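Local coordinates for sugar ABC transporter (Sugar-binding protein) (Bacillus halodurans, PDB 4YO7) that probably captures sugars or related polyols for uptake by an ABC transporter, and binds myo-inositol, at residues A[74-79]-A[294-299]; A[184-189]-A[260-265]; A[242-247]-A[251-256]. All blocks are in the same frame, centred on the assembly; numbering follows the deposited sequence.

Interaction 1: A[74-79]-A[294-299]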
loop_
_atom_site.group_PDB
_atom_site.type_symbol
_atom_site.label_atom_id
_atom_site.label_comp_id
_atom_site.label_asym_id
_atom_site.label_seq_id
_atom_site.Cartn_x
_atom_site.Cartn_y
_atom_site.Cartn_z
ATOM N N PRO A 74 -11.325 -17.375 -19.510
ATOM C CA PRO A 74 -10.764 -17.638 -20.837
ATOM C C PRO A 74 -11.426 -16.812 -21.926
ATOM O O PRO A 74 -10.893 -16.728 -23.021
ATOM C CB PRO A 74 -11.007 -19.141 -21.027
ATOM C CG PRO A 74 -12.127 -19.476 -20.130
ATOM C CD PRO A 74 -12.049 -18.536 -18.966
ATOM N N ASP A 75 -12.557 -16.201 -21.613
ATOM C CA ASP A 75 -13.238 -15.307 -22.540
ATOM C C ASP A 75 -12.725 -13.865 -22.434
ATOM O O ASP A 75 -13.243 -12.978 -23.100
ATOM C CB ASP A 75 -14.757 -15.344 -22.303
ATOM C CG ASP A 75 -15.154 -15.117 -20.841
ATOM O OD1 ASP A 75 -14.397 -15.479 -19.897
ATOM O OD2 ASP A 75 -16.269 -14.588 -20.635
ATOM N N PHE A 76 -11.701 -13.654 -21.614
ATOM C CA PHE A 76 -11.069 -12.351 -21.459
ATOM C C PHE A 76 -9.616 -12.389 -21.847
ATOM O O PHE A 76 -8.926 -13.384 -21.602
ATOM C CB PHE A 76 -11.138 -11.864 -20.027
ATOM C CG PHE A 76 -12.447 -11.279 -19.655
ATOM C CD1 PHE A 76 -13.549 -12.081 -19.448
ATOM C CD2 PHE A 76 -12.585 -9.912 -19.525
ATOM C CE1 PHE A 76 -14.768 -11.521 -19.094
ATOM C CE2 PHE A 76 -13.786 -9.364 -19.163
ATOM C CZ PHE A 76 -14.883 -10.173 -18.963
ATOM N N GLU A 77 -9.152 -11.289 -22.427
ATOM C CA GLU A 77 -7.730 -11.009 -22.544
ATOM C C GLU A 77 -7.378 -9.916 -21.546
ATOM O O GLU A 77 -8.133 -8.976 -21.398
ATOM C CB GLU A 77 -7.371 -10.528 -23.950
ATOM C CG GLU A 77 -7.958 -11.371 -25.048
ATOM C CD GLU A 77 -7.409 -12.789 -25.053
ATOM O OE1 GLU A 77 -6.265 -12.982 -24.590
ATOM O OE2 GLU A 77 -8.124 -13.707 -25.518
ATOM N N PHE A 78 -6.237 -10.034 -20.886
ATOM C CA PHE A 78 -5.773 -8.963 -19.986
ATOM C C PHE A 78 -4.496 -8.318 -20.496
ATOM O O PHE A 78 -3.599 -9.001 -20.978
ATOM C CB PHE A 78 -5.542 -9.507 -18.572
ATOM C CG PHE A 78 -6.810 -9.873 -17.861
ATOM C CD1 PHE A 78 -7.500 -11.017 -18.200
ATOM C CD2 PHE A 78 -7.316 -9.065 -16.866
ATOM C CE1 PHE A 78 -8.667 -11.344 -17.553
ATOM C CE2 PHE A 78 -8.485 -9.401 -16.217
ATOM C CZ PHE A 78 -9.148 -10.534 -16.560
ATOM N N ILE A 79 -4.419 -6.992 -20.409
ATOM C CA ILE A 79 -3.194 -6.265 -20.728
ATOM C C ILE A 79 -2.641 -5.751 -19.420
ATOM O O ILE A 79 -3.215 -4.850 -18.825
ATOM C CB ILE A 79 -3.431 -5.083 -21.683
ATOM C CG1 ILE A 79 -4.094 -5.565 -22.980
ATOM C CG2 ILE A 79 -2.118 -4.390 -22.013
ATOM C CD1 ILE A 79 -4.676 -4.429 -23.789
ATOM N N VAL A 294 -13.982 -7.835 -9.896
ATOM C CA VAL A 294 -14.857 -6.694 -10.034
ATOM C C VAL A 294 -14.814 -6.158 -11.470
ATOM O O VAL A 294 -15.839 -5.801 -12.046
ATOM C CB VAL A 294 -14.477 -5.618 -9.012
ATOM C CG1 VAL A 294 -15.217 -4.318 -9.253
ATOM C CG2 VAL A 294 -14.798 -6.146 -7.609
ATOM N N ALA A 295 -13.619 -6.111 -12.047
ATOM C CA ALA A 295 -13.447 -5.631 -13.408
ATOM C C ALA A 295 -14.170 -6.529 -14.396
ATOM O O ALA A 295 -14.829 -6.066 -15.329
ATOM C CB ALA A 295 -11.954 -5.546 -13.751
ATOM N N VAL A 296 -14.063 -7.826 -14.185
ATOM C CA VAL A 296 -14.784 -8.778 -15.028
ATOM C C VAL A 296 -16.301 -8.568 -14.911
ATOM O O VAL A 296 -17.024 -8.563 -15.916
ATOM C CB VAL A 296 -14.423 -10.224 -14.667
ATOM C CG1 VAL A 296 -15.410 -11.209 -15.258
ATOM C CG2 VAL A 296 -13.021 -10.540 -15.158
ATOM N N GLN A 297 -16.800 -8.396 -13.687
ATOM C CA GLN A 297 -18.217 -8.158 -13.514
ATOM C C GLN A 297 -18.651 -6.911 -14.262
ATOM O O GLN A 297 -19.711 -6.903 -14.880
ATOM C CB GLN A 297 -18.588 -8.010 -12.032
ATOM C CG GLN A 297 -18.504 -9.274 -11.229
ATOM C CD GLN A 297 -18.773 -9.021 -9.750
ATOM O OE1 GLN A 297 -18.364 -8.001 -9.201
ATOM N NE2 GLN A 297 -19.480 -9.941 -9.109
ATOM N N ALA A 298 -17.864 -5.852 -14.170
ATOM C CA ALA A 298 -18.220 -4.570 -14.791
ATOM C C ALA A 298 -18.148 -4.688 -16.317
ATOM O O ALA A 298 -19.025 -4.207 -17.050
ATOM C CB ALA A 298 -17.292 -3.475 -14.311
ATOM N N ALA A 299 -17.127 -5.392 -16.781
ATOM C CA ALA A 299 -16.961 -5.690 -18.207
ATOM C C ALA A 299 -18.153 -6.476 -18.772
ATOM O O ALA A 299 -18.531 -6.329 -19.955
ATOM C CB ALA A 299 -15.687 -6.466 -18.432
#
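A299 N donates to A295 O at 2.8 Å, an ordinary helical bond near the end of helix 284-299, and this last turn sets the methyl of A299 against F76. No polar bond links 74-79 to 294-299; what joins them is apolar, and 172 Å² is buried between the two segments, nearly all of it by four residues.

F76 takes the largest share, with V296 close behind. The F76 ring is approached from two directions by two helix residues. V296 CG2 stands over one face, 4.2 Å from the ring centroid and only 9° off the normal, a CH-pi contact almost directly above the centre. A299 CB instead comes up in the plane of the ring, at its edge, 3.5 Å from F76 CE2. D75 OD1, from the residue just before, also lies at that ring's edge in plane. The second methyl of V296 is used as well: CG1 rests 3.9 Å from F76 CZ.

The torsion of V296 explains this division of labour. CG1 is anti to the backbone N (chi1 165°), which leaves CG2 beside that N and turned into the space between the two phenylalanines. There CG2 also meets F78, two residues along the strand, but at the ring edge, with F78 CZ 4.1 Å away. One valine methyl is thus lodged between a face and an edge.

The two rings also lean on I48 of the neighbouring strand 46-52, and F76 touches N300 just past the helix. The axes of 76-79 and 294-299 come within 11.3 Å, their N-to-C directions 125° apart. Strand 76-82 forms one border of the six-stranded parallel sheet in its lobe, and a late helix laid over a sheet begun early in the chain is typical of the interwoven two-lobed fold of periplasmic binding proteins.

Interaction 2: A[184-189]-A[260-265]. With INS (1,2,3,4,5,6-hexahydroxy-cyclohexane), chain F.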
loop_
_atom_site.group_PDB
_atom_site.type_symbol
_atom_site.label_atom_id
_atom_site.label_comp_id
_atom_site.label_asym_id
_atom_site.label_seq_id
_atom_site.Cartn_x
_atom_site.Cartn_y
_atom_site.Cartn_z
ATOM N N ILE A 184 -0.092 10.124 3.631
ATOM C CA ILE A 184 -0.765 11.159 4.376
ATOM C C ILE A 184 -1.562 10.539 5.511
ATOM O O ILE A 184 -1.519 11.014 6.660
ATOM C CB ILE A 184 -1.705 11.995 3.457
ATOM C CG1 ILE A 184 -0.885 12.795 2.448
ATOM C CG2 ILE A 184 -2.618 12.902 4.308
ATOM C CD1 ILE A 184 -1.709 13.317 1.293
HETATM N N MSE A 185 -2.276 9.466 5.200
HETATM C CA MSE A 185 -3.256 8.970 6.145
HETATM C C MSE A 185 -2.687 7.949 7.127
HETATM O O MSE A 185 -3.160 7.871 8.261
HETATM C CB MSE A 185 -4.474 8.410 5.399
HETATM C CG MSE A 185 -5.240 9.505 4.669
HETATM SE SE MSE A 185 -6.003 10.834 5.924
HETATM C CE MSE A 185 -7.556 9.853 6.485
ATOM N N ARG A 186 -1.638 7.210 6.762
ATOM C CA ARG A 186 -0.971 6.369 7.763
ATOM C C ARG A 186 -0.331 7.250 8.825
ATOM O O ARG A 186 -0.495 7.024 10.029
ATOM C CB ARG A 186 0.059 5.441 7.115
ATOM C CG ARG A 186 -0.602 4.296 6.423
ATOM C CD ARG A 186 0.368 3.491 5.589
ATOM N NE ARG A 186 -0.325 2.421 4.892
ATOM C CZ ARG A 186 0.214 1.706 3.911
ATOM N NH1 ARG A 186 1.457 1.945 3.513
ATOM N NH2 ARG A 186 -0.490 0.765 3.320
ATOM N N THR A 187 0.363 8.289 8.388
ATOM C CA THR A 187 0.958 9.217 9.331
ATOM C C THR A 187 -0.079 9.958 10.148
ATOM O O THR A 187 0.148 10.189 11.326
ATOM C CB THR A 187 1.877 10.190 8.588
ATOM O OG1 THR A 187 2.973 9.435 8.107
ATOM C CG2 THR A 187 2.436 11.307 9.493
ATOM N N GLU A 188 -1.216 10.296 9.546
ATOM C CA GLU A 188 -2.289 10.941 10.297
ATOM C C GLU A 188 -2.820 9.998 11.389
ATOM O O GLU A 188 -3.055 10.431 12.531
ATOM C CB GLU A 188 -3.420 11.409 9.373
ATOM C CG GLU A 188 -4.658 11.918 10.129
ATOM C CD GLU A 188 -4.414 13.202 10.905
ATOM O OE1 GLU A 188 -3.381 13.886 10.668
ATOM O OE2 GLU A 188 -5.278 13.535 11.757
ATOM N N GLY A 189 -2.959 8.717 11.072
ATOM C CA GLY A 189 -3.402 7.743 12.056
ATOM C C GLY A 189 -2.379 7.630 13.175
ATOM O O GLY A 189 -2.739 7.574 14.348
ATOM N N GLY A 260 6.300 -1.401 11.036
ATOM C CA GLY A 260 5.989 -1.216 9.625
ATOM C C GLY A 260 4.525 -1.490 9.327
ATOM O O GLY A 260 3.727 -1.704 10.250
ATOM N N ILE A 261 4.183 -1.455 8.038
ATOM C CA ILE A 261 2.850 -1.798 7.529
ATOM C C ILE A 261 3.040 -2.565 6.237
ATOM O O ILE A 261 3.884 -2.181 5.434
ATOM C CB ILE A 261 1.959 -0.522 7.285
ATOM C CG1 ILE A 261 1.606 0.121 8.642
ATOM C CG2 ILE A 261 0.682 -0.849 6.486
ATOM C CD1 ILE A 261 1.003 1.506 8.561
ATOM N N ASP A 262 2.259 -3.645 6.116
ATOM C CA ASP A 262 2.032 -4.488 4.927
ATOM C C ASP A 262 2.018 -5.967 5.331
ATOM O O ASP A 262 1.256 -6.747 4.790
ATOM C CB ASP A 262 3.081 -4.311 3.822
ATOM C CG ASP A 262 2.879 -3.050 2.969
ATOM O OD1 ASP A 262 3.871 -2.643 2.335
ATOM O OD2 ASP A 262 1.762 -2.470 2.935
ATOM N N ALA A 263 2.902 -6.340 6.258
ATOM C CA ALA A 263 3.140 -7.738 6.638
ATOM C C ALA A 263 3.566 -8.560 5.422
ATOM O O ALA A 263 3.053 -9.661 5.173
ATOM C CB ALA A 263 1.912 -8.357 7.298
ATOM N N THR A 264 4.521 -8.025 4.672
ATOM C CA THR A 264 5.124 -8.789 3.585
ATOM C C THR A 264 5.895 -9.983 4.145
ATOM O O THR A 264 6.233 -10.028 5.329
ATOM C CB THR A 264 6.108 -7.963 2.758
ATOM O OG1 THR A 264 7.147 -7.490 3.619
ATOM C CG2 THR A 264 5.419 -6.795 2.071
ATOM N N PRO A 265 6.184 -10.964 3.284
ATOM C CA PRO A 265 6.997 -12.064 3.794
ATOM C C PRO A 265 8.344 -11.623 4.370
ATOM O O PRO A 265 8.770 -12.189 5.379
ATOM C CB PRO A 265 7.173 -12.946 2.556
ATOM C CG PRO A 265 5.883 -12.788 1.825
ATOM C CD PRO A 265 5.557 -11.302 1.992
HETATM C C1 INS F . 2.750 1.103 -2.159
HETATM C C2 INS F . 3.735 0.162 -1.475
HETATM C C3 INS F . 3.433 0.138 0.024
HETATM C C4 INS F . 2.000 -0.332 0.297
HETATM C C5 INS F . 1.014 0.598 -0.440
HETATM C C6 INS F . 1.328 0.620 -1.929
HETATM O O1 INS F . 2.988 1.135 -3.593
HETATM O O2 INS F . 3.544 -1.141 -2.023
HETATM O O3 INS F . 4.403 -0.769 0.628
HETATM O O4 INS F . 1.717 -0.236 1.701
HETATM O O5 INS F . -0.314 0.072 -0.268
HETATM O O6 INS F . 0.402 1.581 -2.572
#
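R186 and D262 meet chiefly through the bound myo-inositol. Hydrogen bonds come first. Two guanidinium nitrogens converge on a single hydroxyl: R186 NH1 donates to INS O4 at 2.8 Å, with an N-H...O angle of 146°. R186 NH2 reaches the same O4 at 2.9 Å, bent to 142°, so the oxygen sits at the edge of the guanidinium, shared by its two ends. The same hydroxyl is itself a donor, INS O4 to D262 OD2 at 2.6 Å. The other carboxylate oxygen takes the adjacent hydroxyl, with INS O3 donating to D262 OD1 at 2.6 Å. D262 therefore spans two neighbouring hydroxyls, one per oxygen, while O4 is gripped by three bonds.

Charge is the second component, and a weaker one. R186 NH2 and D262 OD2 form a long salt bridge of 4.0 Å; the carboxylate oxygen stands clear of the plane of the guanidinium, so the two attract as charges without a directed N-H.

Apolar contact comes from I261. Its CG2 methyl lies over the middle of one face of the R186 guanidinium, 3.6 Å above the plane, and its CD1 backs the aliphatic part, 3.6 Å from R186 CD. The arginine chain is extended from CG to NE and crosses the isoleucine at a slant before its head reaches the inositol.

Neighbours hold the pair in place: Y311 OH bonds to R186 NH2, and Q282 NE2 gives D262 OD2 a weak bond besides binding the ligand. D56, N133, R134 and N236 bond to the inositol too. In this buried setting the nearby positive charge probably favours an ionised D262, an acceptor for the O4 proton, while the lone pairs of O4 take the arginine N-H groups.

Interaction 3: A[242-247]-A[251-256]. With MG (magnesium ion), chain C.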
loop_
_atom_site.group_PDB
_atom_site.type_symbol
_atom_site.label_atom_id
_atom_site.label_comp_id
_atom_site.label_asym_id
_atom_site.label_seq_id
_atom_site.Cartn_x
_atom_site.Cartn_y
_atom_site.Cartn_z
ATOM N N GLY A 242 14.752 -1.242 6.262
ATOM C CA GLY A 242 15.930 -0.410 6.096
ATOM C C GLY A 242 16.411 0.182 7.411
ATOM O O GLY A 242 17.603 0.212 7.695
ATOM N N ALA A 243 15.480 0.652 8.234
ATOM C CA ALA A 243 15.858 1.199 9.533
ATOM C C ALA A 243 16.518 0.144 10.409
ATOM O O ALA A 243 17.496 0.417 11.117
ATOM C CB ALA A 243 14.668 1.759 10.214
ATOM N N ILE A 244 15.991 -1.067 10.343
ATOM C CA ILE A 244 16.548 -2.189 11.090
ATOM C C ILE A 244 18.001 -2.437 10.696
ATOM O O ILE A 244 18.850 -2.638 11.564
ATOM C CB ILE A 244 15.685 -3.473 10.869
ATOM C CG1 ILE A 244 14.393 -3.358 11.682
ATOM C CG2 ILE A 244 16.457 -4.748 11.240
ATOM C CD1 ILE A 244 13.293 -4.294 11.278
ATOM N N LEU A 245 18.294 -2.414 9.397
ATOM C CA LEU A 245 19.669 -2.595 8.941
ATOM C C LEU A 245 20.590 -1.545 9.543
ATOM O O LEU A 245 21.730 -1.843 9.931
ATOM C CB LEU A 245 19.748 -2.534 7.421
ATOM C CG LEU A 245 19.116 -3.689 6.648
ATOM C CD1 LEU A 245 19.044 -3.377 5.170
ATOM C CD2 LEU A 245 19.905 -4.956 6.885
ATOM N N ALA A 246 20.115 -0.308 9.618
ATOM C CA ALA A 246 20.941 0.750 10.170
ATOM C C ALA A 246 21.111 0.591 11.678
ATOM O O ALA A 246 22.203 0.801 12.210
ATOM C CB ALA A 246 20.352 2.105 9.842
ATOM N N LEU A 247 20.029 0.253 12.366
ATOM C CA LEU A 247 20.075 0.075 13.813
ATOM C C LEU A 247 20.984 -1.108 14.138
ATOM O O LEU A 247 21.812 -1.027 15.044
ATOM C CB LEU A 247 18.672 -0.139 14.382
ATOM C CG LEU A 247 17.748 1.093 14.394
ATOM C CD1 LEU A 247 16.282 0.672 14.451
ATOM C CD2 LEU A 247 18.164 1.998 15.565
ATOM N N GLY A 251 24.481 -1.596 16.696
ATOM C CA GLY A 251 24.104 -2.321 17.890
ATOM C C GLY A 251 23.007 -1.680 18.710
ATOM O O GLY A 251 22.974 -1.859 19.923
ATOM N N LYS A 252 22.093 -0.959 18.065
ATOM C CA LYS A 252 21.059 -0.251 18.805
ATOM C C LYS A 252 19.662 -0.792 18.548
ATOM O O LYS A 252 18.684 -0.198 18.991
ATOM C CB LYS A 252 21.107 1.237 18.475
ATOM C CG LYS A 252 22.310 1.926 19.074
ATOM C CD LYS A 252 22.237 3.421 18.887
ATOM C CE LYS A 252 23.585 4.086 19.132
ATOM N NZ LYS A 252 23.617 5.473 18.569
ATOM N N LEU A 253 19.563 -1.929 17.874
ATOM C CA LEU A 253 18.256 -2.478 17.551
ATOM C C LEU A 253 17.468 -2.901 18.797
ATOM O O LEU A 253 16.243 -2.827 18.805
ATOM C CB LEU A 253 18.394 -3.658 16.583
ATOM C CG LEU A 253 17.088 -4.251 16.057
ATOM C CD1 LEU A 253 16.258 -3.220 15.306
ATOM C CD2 LEU A 253 17.368 -5.448 15.166
ATOM N N ASP A 254 18.140 -3.319 19.869
ATOM C CA ASP A 254 17.392 -3.748 21.058
ATOM C C ASP A 254 16.860 -2.561 21.877
ATOM O O ASP A 254 16.013 -2.734 22.756
ATOM C CB ASP A 254 18.259 -4.653 21.940
ATOM C CG ASP A 254 18.727 -5.902 21.210
ATOM O OD1 ASP A 254 17.964 -6.892 21.176
ATOM O OD2 ASP A 254 19.854 -5.892 20.667
ATOM N N ASP A 255 17.327 -1.356 21.562
ATOM C CA ASP A 255 16.924 -0.148 22.288
ATOM C C ASP A 255 15.770 0.620 21.646
ATOM O O ASP A 255 15.327 1.643 22.170
ATOM C CB ASP A 255 18.113 0.798 22.418
ATOM C CG ASP A 255 19.159 0.278 23.373
ATOM O OD1 ASP A 255 19.027 0.547 24.584
ATOM O OD2 ASP A 255 20.100 -0.404 22.914
ATOM N N VAL A 256 15.305 0.149 20.496
ATOM C CA VAL A 256 14.325 0.890 19.717
ATOM C C VAL A 256 13.231 -0.061 19.245
ATOM O O VAL A 256 13.530 -1.146 18.775
ATOM C CB VAL A 256 15.004 1.593 18.497
ATOM C CG1 VAL A 256 14.032 2.345 17.687
ATOM C CG2 VAL A 256 16.051 2.564 18.982
HETATM MG MG MG C . 14.073 -3.372 18.750
HETATM O O HOH W 1 12.990 -4.124 17.130
HETATM O O HOH W 2 12.771 -3.959 20.295
HETATM O O HOH W 3 14.503 -5.398 19.010
#
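L247 enters the contact at its CB, which sits 4.0 Å from L253 CA. At CG the side chain forks. The CD1 branch meets L253 CD1 at 4.0 Å, the two leucines crossing at about a right angle. The CD2 branch meets V256 CG2, 4.1 Å away. One turn earlier on the helix, I244 adds its CG1, 4.1 Å from L253 CD1, and its CG2 near L253 CD2. L253 can present both methyls to the helix because its CG is anti to the backbone N (chi1 -175°). With an alanine in place of L253 both methyls would be gone, which would probably open a gap between I244 and L247 and leave I244 without its apolar partner in the loop.

The backbone of the same loop holds a magnesium ion through L253 O at 2.2 Å and V256 O, with three waters completing the five ligands. Back at the helix end, K252 N donates to L247 O at 3.0 Å, nearly straight at 168°. Together with G251 N to E248 O, and G251 at positive phi as the C' residue, this bond makes the Schellman motif that ends helix 237-249.

How the interactions relate
The three contacts are spread over both lobes. Interaction 1 belongs to the lobe built on the six-stranded parallel sheet, while interactions 2 and 3 sit in the lobe with the four-stranded one. Interaction 2 holds the inositol; the centre of that contact is about 7 Å from the centre of the chain. Interaction 1, about 30 Å from it by centres and about 19 Å by nearest atoms, lies away from the binding site. Interactions 2 and 3 lie about 19 Å apart by centres and are joined by sequence: the magnesium-binding loop 251-256 runs through strand 257-259 straight into ligand-binding 260-265. Interactions 1 and 3, about 46 Å apart by centres, fall on opposite sides of the chain's centre.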